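Local coordinates for mannitol dehydrogenase (Helicobacter pylori, PDB 3TWO), which probably catalyses the zinc-dependent, NADP(H)-linked interconversion of cinnamyl alcohols and the corresponding aldehydes, at residues S94-K99 with V137-Y142; V88-N93 with L158-I163; T244-K249 with L261-L266; M191-A196 with V203-R208. One frame throughout, in Å; residues are numbered along the deposited sequence.

How the contacts relate
The chain first meets contact 2: residues 88-93, in the GroES-like domain, pack against 158-163 and close a long loop. Contact 1 opens and shuts within that loop, its residues 94-99 following directly on from 88-93, and the two contacts touch where Tyr142 packs on Phe91 and Val92. In the cofactor-binding part, contact 4 (191-196 with 203-208) and then contact 3 (244-249 with 261-266) close short loops one after the other; both reach the same parallel sheet and both touch NADPH. Contact 2 joins the two parts of the fold, for Leu158 and Ala161 of its helix pack on Met191 and Tyr195 of contact 4.

Contact 1 (S94-K99 with V137-Y142); sequences SCKACK and VVDENY. With ZN (zinc ion), chain H.
Ser94 OG and Tyr142 OH share a hydrogen bond of 2.7 Å, formed at the edge of the phenol ring near its plane. Lys96 passes the same edge. The lysine backbone is in the left-handed region, and its CG lies beside the backbone N (chi1 -46°), which sends the chain toward residues 137-142. The first atom past CB, Lys96 CG, rests 3.4 Å from Tyr142 OH. From there the chain runs extended past the hydroxyl to CE, which lies 3.9 Å from Asp139 OD2. A final bend (chi4 53°) turns the ammonium group back on its own loop. Lys96 NZ donates to Ser94 O at 3.1 Å, nearly in line with the carbonyl bond, and also bonds to Asn93 OD1. The Asp139 carboxylate is therefore only a distant charge, its OD2 4.4 Å from Lys96 NZ, while its OD1 accepts from Asn141 N in an Asx turn and from Asn141 ND2. On either side of the lysine in sequence, Cys95 SG and Cys98 SG bind zinc at 2.4 Å and 2.2 Å, with Cys101 and Cys109 completing the site. This four-cysteine lobe corresponds to the structural zinc site of the medium-chain alcohol dehydrogenases.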
# COMPACT_ATOMS: atom_id res chain seq x y z
N SER B 94 -18.61 -17.59 12.06
CA SER B 94 -18.87 -16.49 11.12
C SER B 94 -20.24 -16.71 10.48
O SER B 94 -20.88 -17.70 10.79
CB SER B 94 -17.77 -16.37 10.04
OG SER B 94 -17.71 -17.51 9.19
N CYS B 95 -20.67 -15.84 9.56
CA CYS B 95 -22.11 -15.83 9.19
C CYS B 95 -22.37 -16.94 8.16
O CYS B 95 -23.48 -17.44 8.07
CB CYS B 95 -22.61 -14.46 8.67
SG CYS B 95 -22.22 -14.20 6.89
N LYS B 96 -21.33 -17.31 7.42
CA LYS B 96 -21.39 -18.43 6.46
C LYS B 96 -22.29 -18.04 5.28
O LYS B 96 -22.68 -18.90 4.50
CB LYS B 96 -21.90 -19.75 7.11
CG LYS B 96 -21.30 -20.16 8.48
CD LYS B 96 -22.06 -21.40 9.04
CE LYS B 96 -21.74 -21.74 10.51
NZ LYS B 96 -21.93 -20.51 11.41
N ALA B 97 -22.64 -16.77 5.14
CA ALA B 97 -23.51 -16.38 4.06
C ALA B 97 -23.01 -15.19 3.25
O ALA B 97 -23.64 -14.84 2.27
CB ALA B 97 -24.95 -16.14 4.56
N CYS B 98 -21.85 -14.64 3.58
CA CYS B 98 -21.34 -13.46 2.90
C CYS B 98 -20.15 -13.77 1.94
O CYS B 98 -19.68 -14.92 1.80
CB CYS B 98 -20.91 -12.41 3.94
SG CYS B 98 -19.32 -12.94 4.82
N LYS B 99 -19.69 -12.74 1.25
CA LYS B 99 -18.69 -12.94 0.24
C LYS B 99 -17.43 -13.43 0.90
O LYS B 99 -16.91 -14.41 0.47
CB LYS B 99 -18.39 -11.67 -0.56
CG LYS B 99 -17.63 -11.97 -1.86
CD LYS B 99 -18.12 -11.11 -3.02
CE LYS B 99 -17.63 -9.63 -2.92
NZ LYS B 99 -16.14 -9.60 -2.88
N VAL B 137 -15.61 -24.83 23.21
CA VAL B 137 -16.71 -25.41 22.42
C VAL B 137 -16.75 -24.67 21.07
O VAL B 137 -16.97 -23.47 21.07
CB VAL B 137 -18.12 -25.28 23.15
CG1 VAL B 137 -19.25 -25.94 22.35
CG2 VAL B 137 -18.06 -25.89 24.55
N VAL B 138 -16.51 -25.37 19.96
CA VAL B 138 -16.36 -24.73 18.66
C VAL B 138 -17.23 -25.40 17.59
O VAL B 138 -17.27 -26.64 17.52
CB VAL B 138 -14.87 -24.77 18.20
CG1 VAL B 138 -14.70 -24.00 16.90
CG2 VAL B 138 -13.95 -24.19 19.28
N ASP B 139 -17.95 -24.58 16.78
CA ASP B 139 -18.66 -25.07 15.58
C ASP B 139 -17.63 -25.87 14.70
O ASP B 139 -16.50 -25.40 14.50
CB ASP B 139 -19.23 -23.91 14.77
CG ASP B 139 -20.01 -24.37 13.52
OD1 ASP B 139 -19.37 -24.84 12.58
OD2 ASP B 139 -21.26 -24.28 13.48
N GLU B 140 -18.03 -27.05 14.24
CA GLU B 140 -17.08 -27.98 13.56
C GLU B 140 -16.38 -27.44 12.32
O GLU B 140 -15.31 -27.99 11.95
CB GLU B 140 -17.75 -29.32 13.19
CG GLU B 140 -19.03 -29.16 12.41
CD GLU B 140 -19.41 -30.40 11.64
OE1 GLU B 140 -20.41 -30.32 10.87
OE2 GLU B 140 -18.72 -31.43 11.80
N ASN B 141 -16.95 -26.41 11.70
CA ASN B 141 -16.37 -25.79 10.47
C ASN B 141 -15.23 -24.83 10.72
O ASN B 141 -14.71 -24.26 9.77
CB ASN B 141 -17.46 -25.12 9.63
CG ASN B 141 -18.53 -26.11 9.26
OD1 ASN B 141 -18.37 -26.89 8.33
ND2 ASN B 141 -19.61 -26.16 10.06
N TYR B 142 -14.88 -24.65 12.00
CA TYR B 142 -13.82 -23.74 12.48
C TYR B 142 -12.76 -24.53 13.26
O TYR B 142 -11.93 -23.96 13.97
CB TYR B 142 -14.45 -22.62 13.34
CG TYR B 142 -15.43 -21.88 12.51
CD1 TYR B 142 -16.76 -22.35 12.37
CD2 TYR B 142 -15.02 -20.78 11.73
CE1 TYR B 142 -17.66 -21.72 11.52
CE2 TYR B 142 -15.98 -20.12 10.88
CZ TYR B 142 -17.27 -20.60 10.80
OH TYR B 142 -18.22 -19.98 10.01
ZN ZN H . -19.86 -14.02 6.71

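Contact 2 (V88-N93 with L158-I163). With ZN (zinc ion), chain G.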
# COMPACT_ATOMS: atom_id res chain seq x y z
N VAL B 88 -7.48 -25.05 17.21
CA VAL B 88 -8.36 -23.90 17.05
C VAL B 88 -7.50 -22.63 16.97
O VAL B 88 -6.51 -22.48 17.73
CB VAL B 88 -9.40 -23.82 18.22
CG1 VAL B 88 -10.32 -22.60 18.07
CG2 VAL B 88 -10.20 -25.11 18.27
N GLY B 89 -7.92 -21.72 16.07
CA GLY B 89 -7.21 -20.48 15.82
C GLY B 89 -7.89 -19.22 16.37
O GLY B 89 -8.54 -19.23 17.44
N CYS B 90 -7.76 -18.14 15.61
CA CYS B 90 -8.24 -16.81 16.00
C CYS B 90 -9.75 -16.56 15.94
O CYS B 90 -10.20 -15.51 16.47
CB CYS B 90 -7.56 -15.73 15.13
SG CYS B 90 -5.79 -15.77 15.40
N PHE B 91 -10.51 -17.43 15.27
CA PHE B 91 -11.97 -17.24 15.29
C PHE B 91 -12.70 -18.58 15.34
O PHE B 91 -12.13 -19.60 14.92
CB PHE B 91 -12.49 -16.38 14.12
CG PHE B 91 -12.00 -16.86 12.78
CD1 PHE B 91 -12.70 -17.84 12.09
CD2 PHE B 91 -10.82 -16.36 12.24
CE1 PHE B 91 -12.24 -18.31 10.85
CE2 PHE B 91 -10.37 -16.80 11.00
CZ PHE B 91 -11.09 -17.79 10.32
N VAL B 92 -13.92 -18.58 15.87
CA VAL B 92 -14.66 -19.79 16.15
C VAL B 92 -16.03 -19.83 15.47
O VAL B 92 -16.81 -20.79 15.65
CB VAL B 92 -14.91 -19.96 17.67
CG1 VAL B 92 -13.63 -20.12 18.39
CG2 VAL B 92 -15.71 -18.72 18.26
N ASN B 93 -16.34 -18.81 14.70
CA ASN B 93 -17.65 -18.74 14.00
C ASN B 93 -17.68 -17.55 13.04
O ASN B 93 -16.83 -16.66 13.19
CB ASN B 93 -18.80 -18.61 15.00
CG ASN B 93 -20.00 -19.47 14.60
OD1 ASN B 93 -20.15 -19.80 13.43
ND2 ASN B 93 -20.79 -19.92 15.58
N LEU B 158 1.07 -22.90 15.36
CA LEU B 158 0.75 -22.89 13.94
C LEU B 158 -0.61 -22.25 13.75
O LEU B 158 -0.83 -21.63 12.71
CB LEU B 158 0.69 -24.30 13.33
CG LEU B 158 1.94 -25.11 13.42
CD1 LEU B 158 1.65 -26.62 13.01
CD2 LEU B 158 3.02 -24.46 12.61
N LEU B 159 -1.51 -22.39 14.75
CA LEU B 159 -2.89 -21.91 14.58
C LEU B 159 -2.99 -20.42 14.41
O LEU B 159 -4.00 -19.95 13.90
CB LEU B 159 -3.84 -22.40 15.67
CG LEU B 159 -4.41 -23.84 15.56
CD1 LEU B 159 -5.52 -23.83 14.49
CD2 LEU B 159 -3.35 -24.88 15.21
N CYS B 160 -1.99 -19.65 14.84
CA CYS B 160 -1.99 -18.20 14.54
C CYS B 160 -0.70 -17.70 13.95
O CYS B 160 -0.71 -17.20 12.87
CB CYS B 160 -2.29 -17.36 15.76
SG CYS B 160 -2.36 -15.63 15.27
N ALA B 161 0.41 -17.80 14.65
CA ALA B 161 1.74 -17.52 14.04
C ALA B 161 2.00 -18.19 12.70
O ALA B 161 2.55 -17.56 11.76
CB ALA B 161 2.88 -17.89 15.03
N GLY B 162 1.67 -19.47 12.61
CA GLY B 162 1.86 -20.23 11.36
C GLY B 162 1.00 -19.69 10.20
O GLY B 162 1.56 -19.25 9.22
N ILE B 163 -0.33 -19.69 10.31
CA ILE B 163 -1.14 -19.15 9.19
C ILE B 163 -0.85 -17.67 8.85
O ILE B 163 -0.85 -17.31 7.69
CB ILE B 163 -2.67 -19.33 9.38
CG1 ILE B 163 -3.36 -18.87 8.09
CG2 ILE B 163 -3.22 -18.50 10.66
CD1 ILE B 163 -3.02 -19.68 6.85
ZN ZN G . -2.50 -14.11 17.13
O HOH W 1 -6.13 -18.33 13.28
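Leu159 lies against the backbone of Val88 and Gly89 and has the most surface buried here. Its CG, set beside the backbone N (chi1 -80°), meets Val88 O at 3.3 Å, and Leu159 CD1 lies 3.4 Å from Val88 C, the carbonyl carbon. The isobutyl group thus packs on the peptide unit leading into Gly89, while the Val88 side chain points away, so the leucine meets main chain and not a second apolar side chain. Polar linkage is left to a water, which accepts from Cys90 N at 2.8 Å and donates to Leu159 O at 2.7 Å, bridging the segments without a direct hydrogen bond.

Cys90 makes the other main approach. Its SG stands 3.4 Å from Cys160 SG, much too far for a disulfide. Cys160 has SG anti to its own backbone N (chi1 -177°), and this sulfur binds zinc at 2.4 Å, together with Cys42 and His64. Cys90 SG remains 4.1 Å from the metal and packs beside the site, where it also touches His64. The zinc corresponds to the catalytic metal of the alcohol dehydrogenase family, and Cys160 also touches NADPH.

The helix starts with a wider pi-type turn, in which Ile163 N bonds to Leu158 O. Around the contact, Val88 pairs with Ile66 of strand 65-73, Leu158 packs on helices 187-198 and 296-308, and Ile163 reaches Glu298 and Thr299 of the latter.

Contact 3 (T244-K249 with L261-L266); sequences THYDLK and LALVGL. With NDP (NADPH dihydro-nicotinamide-adenine-dinucleotide phosphate), chain F.
Asp247 OD2 is gripped twice at the N-cap of helix 248-252: Lys249 N donates at 2.8 Å from well above the carboxylate plane, and Lys249 NZ forms a salt bridge at 3.1 Å from the other face. The next residue, Leu248, points toward strand 259-263 of the Rossmann-type sheet. Leu248 and Leu263 meet end to end, their CD2 methyls 3.4 Å apart, a close fit for two methyl groups. Leu248 CD2 also lies 4.5 Å from Leu261 CD2. Next to this pair, Tyr246 crosses Leu263 at a slant, its OH 4.0 Å from Leu263 CD2; the hydroxyl itself is hydrogen-bonded to Ser240. Val277 and Phe280 of the second subunit pack on Leu248 and Leu263 respectively, so this apolar cluster extends to the dimer interface.

Both segments also reach NADPH, 244-249 at its first residues and 261-266 past the strand. Thr244 OG1 donates to the adenine N7A at 2.9 Å. At the other end of the cofactor the chain after the strand lines the nicotinamide ribose, where Leu266 N donates to the ribose hydroxyl O3D at 2.9 Å, with an N-H...O angle of 152°.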
# COMPACT_ATOMS: atom_id res chain seq x y z
N THR B 244 5.83 -2.73 17.98
CA THR B 244 6.13 -1.47 18.66
C THR B 244 6.23 -0.33 17.56
O THR B 244 6.08 -0.58 16.35
CB THR B 244 7.50 -1.51 19.46
OG1 THR B 244 8.58 -1.66 18.52
CG2 THR B 244 7.58 -2.66 20.53
N HIS B 245 6.47 0.90 18.01
CA HIS B 245 6.54 2.03 17.09
C HIS B 245 7.71 1.88 16.11
O HIS B 245 8.82 1.48 16.51
CB HIS B 245 6.71 3.36 17.87
CG HIS B 245 6.90 4.55 16.98
ND1 HIS B 245 8.11 5.20 16.85
CD2 HIS B 245 6.03 5.18 16.14
CE1 HIS B 245 7.98 6.20 15.98
NE2 HIS B 245 6.73 6.21 15.55
N TYR B 246 7.45 2.22 14.84
CA TYR B 246 8.49 2.30 13.83
C TYR B 246 7.99 3.12 12.66
O TYR B 246 6.85 3.56 12.64
CB TYR B 246 8.95 0.91 13.38
CG TYR B 246 7.97 0.10 12.56
CD1 TYR B 246 8.22 -0.20 11.22
CD2 TYR B 246 6.80 -0.43 13.16
CE1 TYR B 246 7.35 -0.99 10.47
CE2 TYR B 246 5.90 -1.25 12.41
CZ TYR B 246 6.19 -1.53 11.08
OH TYR B 246 5.31 -2.33 10.34
N ASP B 247 8.85 3.32 11.69
CA ASP B 247 8.52 4.14 10.55
C ASP B 247 8.41 3.19 9.36
O ASP B 247 9.40 2.59 8.95
CB ASP B 247 9.62 5.22 10.36
CG ASP B 247 9.40 6.06 9.11
OD1 ASP B 247 10.17 7.02 8.89
OD2 ASP B 247 8.46 5.80 8.34
N LEU B 248 7.19 3.02 8.83
CA LEU B 248 7.02 2.18 7.65
C LEU B 248 8.00 2.59 6.50
O LEU B 248 8.39 1.73 5.72
CB LEU B 248 5.53 2.21 7.14
CG LEU B 248 4.53 1.44 7.96
CD1 LEU B 248 3.07 1.92 7.70
CD2 LEU B 248 4.71 -0.09 7.77
N LYS B 249 8.35 3.88 6.35
CA LYS B 249 9.22 4.27 5.23
C LYS B 249 10.57 3.58 5.23
O LYS B 249 11.10 3.32 4.17
CB LYS B 249 9.46 5.79 5.10
CG LYS B 249 8.16 6.56 4.78
CD LYS B 249 8.37 8.11 4.78
CE LYS B 249 9.04 8.66 6.04
NZ LYS B 249 8.06 8.63 7.21
N LEU B 261 5.48 -5.12 0.38
CA LEU B 261 5.64 -5.05 1.83
C LEU B 261 4.31 -5.50 2.42
O LEU B 261 3.25 -4.88 2.14
CB LEU B 261 5.88 -3.60 2.25
CG LEU B 261 5.82 -3.17 3.73
CD1 LEU B 261 6.82 -4.04 4.57
CD2 LEU B 261 6.22 -1.70 3.87
N ALA B 262 4.34 -6.63 3.12
CA ALA B 262 3.17 -7.21 3.71
C ALA B 262 3.26 -6.86 5.20
O ALA B 262 4.27 -7.17 5.86
CB ALA B 262 3.22 -8.75 3.59
N LEU B 263 2.16 -6.31 5.73
CA LEU B 263 2.08 -5.85 7.11
C LEU B 263 1.20 -6.83 7.86
O LEU B 263 0.02 -6.99 7.51
CB LEU B 263 1.45 -4.44 7.17
CG LEU B 263 2.18 -3.39 6.37
CD1 LEU B 263 1.44 -2.03 6.29
CD2 LEU B 263 3.69 -3.22 6.81
N VAL B 264 1.76 -7.45 8.89
CA VAL B 264 0.93 -8.21 9.85
C VAL B 264 1.00 -7.69 11.27
O VAL B 264 0.03 -7.85 12.02
CB VAL B 264 1.26 -9.71 9.84
CG1 VAL B 264 1.00 -10.27 8.37
CG2 VAL B 264 2.70 -9.93 10.27
N GLY B 265 2.12 -7.06 11.64
CA GLY B 265 2.30 -6.57 13.00
C GLY B 265 1.40 -5.38 13.37
O GLY B 265 1.06 -4.51 12.53
N LEU B 266 1.00 -5.33 14.63
CA LEU B 266 -0.12 -4.45 15.02
C LEU B 266 0.24 -3.67 16.31
O LEU B 266 -0.19 -4.05 17.43
CB LEU B 266 -1.32 -5.34 15.23
CG LEU B 266 -2.64 -5.20 14.53
CD1 LEU B 266 -2.70 -4.24 13.34
CD2 LEU B 266 -3.08 -6.60 14.20
PA NDP F . 6.32 -11.32 19.72
O1A NDP F . 6.80 -10.29 20.65
O2A NDP F . 6.91 -12.77 19.55
O5B NDP F . 7.44 -10.88 18.63
C5B NDP F . 7.70 -9.42 18.26
C4B NDP F . 9.15 -9.31 17.80
O4B NDP F . 9.53 -8.02 17.16
C3B NDP F . 10.07 -9.51 19.02
O3B NDP F . 11.13 -10.47 18.62
C2B NDP F . 10.66 -8.09 19.23
O2B NDP F . 11.98 -8.28 19.78
C1B NDP F . 10.80 -7.57 17.78
N9A NDP F . 10.66 -6.11 17.66
C8A NDP F . 9.90 -5.32 18.46
N7A NDP F . 9.99 -4.09 17.99
C5A NDP F . 10.79 -4.09 16.93
C6A NDP F . 11.23 -3.10 16.07
N6A NDP F . 10.88 -1.77 16.20
N1A NDP F . 12.05 -3.48 15.10
C2A NDP F . 12.43 -4.72 14.91
N3A NDP F . 12.01 -5.69 15.70
C4A NDP F . 11.20 -5.37 16.72
O3 NDP F . 5.17 -10.92 18.72
PN NDP F . 4.36 -11.87 17.83
O1N NDP F . 5.19 -12.47 16.76
O2N NDP F . 3.40 -12.83 18.57
O5D NDP F . 3.37 -10.84 17.17
C5D NDP F . 3.96 -9.61 16.53
C4D NDP F . 2.81 -8.59 16.14
O4D NDP F . 2.03 -9.35 15.20
C3D NDP F . 1.85 -8.16 17.28
O3D NDP F . 1.53 -6.75 17.10
C2D NDP F . 0.65 -9.10 17.05
O2D NDP F . -0.52 -8.52 17.50
C1D NDP F . 0.62 -9.13 15.50
N1N NDP F . -0.21 -10.24 14.91
C2N NDP F . -1.01 -9.93 13.79
C3N NDP F . -1.80 -10.91 13.20
C7N NDP F . -2.58 -10.56 11.94
O7N NDP F . -2.24 -9.61 11.22
N7N NDP F . -3.45 -11.49 11.55
C4N NDP F . -1.83 -12.20 13.76
C5N NDP F . -1.00 -12.54 14.87
C6N NDP F . -0.21 -11.57 15.46
P2B NDP F . 12.57 -7.41 20.94
O1X NDP F . 13.16 -8.51 21.99
O2X NDP F . 13.51 -6.42 20.40
O3X NDP F . 11.34 -6.72 21.68

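Contact 4 (M191-A196 with V203-R208); sequences MAVKYA and VSVFAR. With NDP (NADPH dihydro-nicotinamide-adenine-dinucleotide phosphate), chain F.
In the beta-alpha-beta unit of the Rossmann-type domain, Val193 and Ala196 of helix 187-198 pack on Val203 and Val205 of strand 202-206. The local helix and strand axes approach to 9.3 Å and run nearly antiparallel, at 172°. One branch of Val193 does the work: CG1 is anti to the backbone N (chi1 168°), and CG2, beside that nitrogen, meets both valines of the strand. It touches Val205 CG2 at 3.5 Å, closer than usual for two methyls, with the side chains nearly at right angles, and Val203 CG1 at 4.1 Å. A turn later, Ala196 CB lies 3.8 Å from Val203 CG2. The contact is wholly apolar.

Past the strand's end, Arg208 grips the phosphate on the adenosine ribose of NADPH. Its NE donates to O2X at 2.9 Å, nearly straight at 165°, and NH2 to O3X at 2.7 Å. One face of the guanidinium lies over the adenine N7A. Such phosphate recognition is consistent with a preference for NADP(H).

Strand 202-206 lies between 223-225 and 179-183 in the parallel sheet. Val193 and Ala196 also touch Val182 and Val180 of strand 179-183, while Tyr195 packs on helix 158-171.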
# COMPACT_ATOMS: atom_id res chain seq x y z
N MET B 191 8.45 -17.98 12.47
CA MET B 191 7.65 -18.77 11.48
C MET B 191 7.85 -18.28 10.02
O MET B 191 8.00 -19.09 9.08
CB MET B 191 6.14 -18.77 11.83
CG MET B 191 5.82 -19.58 13.06
SD MET B 191 6.61 -21.20 13.09
CE MET B 191 5.96 -22.08 11.67
N ALA B 192 7.83 -16.95 9.83
CA ALA B 192 8.02 -16.32 8.45
C ALA B 192 9.38 -16.74 7.90
O ALA B 192 9.51 -17.14 6.73
CB ALA B 192 8.04 -14.78 8.55
N VAL B 193 10.41 -16.63 8.75
CA VAL B 193 11.74 -17.12 8.40
C VAL B 193 11.76 -18.61 7.95
O VAL B 193 12.29 -18.93 6.89
CB VAL B 193 12.76 -16.89 9.55
CG1 VAL B 193 14.09 -17.71 9.25
CG2 VAL B 193 13.11 -15.41 9.67
N LYS B 194 11.16 -19.51 8.73
CA LYS B 194 11.14 -20.91 8.38
C LYS B 194 10.41 -21.20 7.08
O LYS B 194 10.92 -21.94 6.25
CB LYS B 194 10.56 -21.77 9.51
CG LYS B 194 11.49 -21.77 10.74
CD LYS B 194 10.68 -21.99 12.02
CE LYS B 194 11.56 -22.41 13.18
NZ LYS B 194 11.62 -23.88 13.22
N TYR B 195 9.23 -20.61 6.91
CA TYR B 195 8.48 -20.83 5.69
C TYR B 195 9.27 -20.28 4.50
O TYR B 195 9.39 -20.95 3.50
CB TYR B 195 7.06 -20.18 5.74
CG TYR B 195 6.10 -20.89 6.70
CD1 TYR B 195 5.29 -20.16 7.61
CD2 TYR B 195 5.99 -22.28 6.68
CE1 TYR B 195 4.45 -20.80 8.50
CE2 TYR B 195 5.12 -22.93 7.52
CZ TYR B 195 4.36 -22.19 8.44
OH TYR B 195 3.53 -22.90 9.30
N ALA B 196 9.77 -19.05 4.60
CA ALA B 196 10.49 -18.45 3.42
C ALA B 196 11.70 -19.25 3.04
O ALA B 196 11.92 -19.49 1.87
CB ALA B 196 10.84 -16.98 3.62
N VAL B 203 16.83 -15.13 2.75
CA VAL B 203 16.12 -14.46 3.83
C VAL B 203 16.99 -13.50 4.62
O VAL B 203 18.10 -13.86 5.05
CB VAL B 203 15.49 -15.51 4.76
CG1 VAL B 203 14.68 -14.85 5.91
CG2 VAL B 203 14.59 -16.41 3.92
N SER B 204 16.50 -12.28 4.82
CA SER B 204 17.19 -11.31 5.67
C SER B 204 16.28 -11.09 6.90
O SER B 204 15.04 -11.01 6.76
CB SER B 204 17.40 -9.97 4.94
OG SER B 204 18.22 -10.09 3.78
N VAL B 205 16.89 -10.96 8.09
CA VAL B 205 16.09 -10.69 9.27
C VAL B 205 16.44 -9.29 9.84
O VAL B 205 17.62 -8.85 9.84
CB VAL B 205 16.31 -11.82 10.32
CG1 VAL B 205 15.78 -11.44 11.69
CG2 VAL B 205 15.65 -13.08 9.83
N PHE B 206 15.43 -8.59 10.35
CA PHE B 206 15.70 -7.28 10.98
C PHE B 206 15.21 -7.40 12.38
O PHE B 206 14.02 -7.65 12.56
CB PHE B 206 14.95 -6.13 10.27
CG PHE B 206 15.35 -5.95 8.82
CD1 PHE B 206 14.81 -6.75 7.82
CD2 PHE B 206 16.27 -4.99 8.47
CE1 PHE B 206 15.20 -6.56 6.44
CE2 PHE B 206 16.68 -4.80 7.13
CZ PHE B 206 16.15 -5.59 6.13
N ALA B 207 16.11 -7.25 13.34
CA ALA B 207 15.77 -7.36 14.79
C ALA B 207 16.29 -6.05 15.45
O ALA B 207 16.67 -5.14 14.71
CB ALA B 207 16.40 -8.64 15.42
N ARG B 208 16.28 -5.95 16.80
CA ARG B 208 16.78 -4.75 17.46
C ARG B 208 18.15 -4.99 18.13
O ARG B 208 18.83 -4.03 18.53
CB ARG B 208 15.76 -4.15 18.47
CG ARG B 208 14.46 -3.62 17.77
CD ARG B 208 13.58 -2.82 18.77
NE ARG B 208 12.97 -3.68 19.81
CZ ARG B 208 12.08 -3.21 20.67
NH1 ARG B 208 11.77 -1.93 20.61
NH2 ARG B 208 11.50 -4.01 21.60
PA NDP F . 6.32 -11.32 19.72
O1A NDP F . 6.80 -10.29 20.65
O2A NDP F . 6.91 -12.77 19.55
O5B NDP F . 7.44 -10.88 18.63
C5B NDP F . 7.70 -9.42 18.26
C4B NDP F . 9.15 -9.31 17.80
O4B NDP F . 9.53 -8.02 17.16
C3B NDP F . 10.07 -9.51 19.02
O3B NDP F . 11.13 -10.47 18.62
C2B NDP F . 10.66 -8.09 19.23
O2B NDP F . 11.98 -8.28 19.78
C1B NDP F . 10.80 -7.57 17.78
N9A NDP F . 10.66 -6.11 17.66
C8A NDP F . 9.90 -5.32 18.46
N7A NDP F . 9.99 -4.09 17.99
C5A NDP F . 10.79 -4.09 16.93
C6A NDP F . 11.23 -3.10 16.07
N6A NDP F . 10.88 -1.77 16.20
N1A NDP F . 12.05 -3.48 15.10
C2A NDP F . 12.43 -4.72 14.91
N3A NDP F . 12.01 -5.69 15.70
C4A NDP F . 11.20 -5.37 16.72
O3 NDP F . 5.17 -10.92 18.72
PN NDP F . 4.36 -11.87 17.83
O1N NDP F . 5.19 -12.47 16.76
O2N NDP F . 3.40 -12.83 18.57
O5D NDP F . 3.37 -10.84 17.17
C5D NDP F . 3.96 -9.61 16.53
C4D NDP F . 2.81 -8.59 16.14
O4D NDP F . 2.03 -9.35 15.20
C3D NDP F . 1.85 -8.16 17.28
O3D NDP F . 1.53 -6.75 17.10
C2D NDP F . 0.65 -9.10 17.05
O2D NDP F . -0.52 -8.52 17.50
C1D NDP F . 0.62 -9.13 15.50
N1N NDP F . -0.21 -10.24 14.91
C2N NDP F . -1.01 -9.93 13.79
C3N NDP F . -1.80 -10.91 13.20
C7N NDP F . -2.58 -10.56 11.94
O7N NDP F . -2.24 -9.61 11.22
N7N NDP F . -3.45 -11.49 11.55
C4N NDP F . -1.83 -12.20 13.76
C5N NDP F . -1.00 -12.54 14.87
C6N NDP F . -0.21 -11.57 15.46
P2B NDP F . 12.57 -7.41 20.94
O1X NDP F . 13.16 -8.51 21.99
O2X NDP F . 13.51 -6.42 20.40
O3X NDP F . 11.34 -6.72 21.68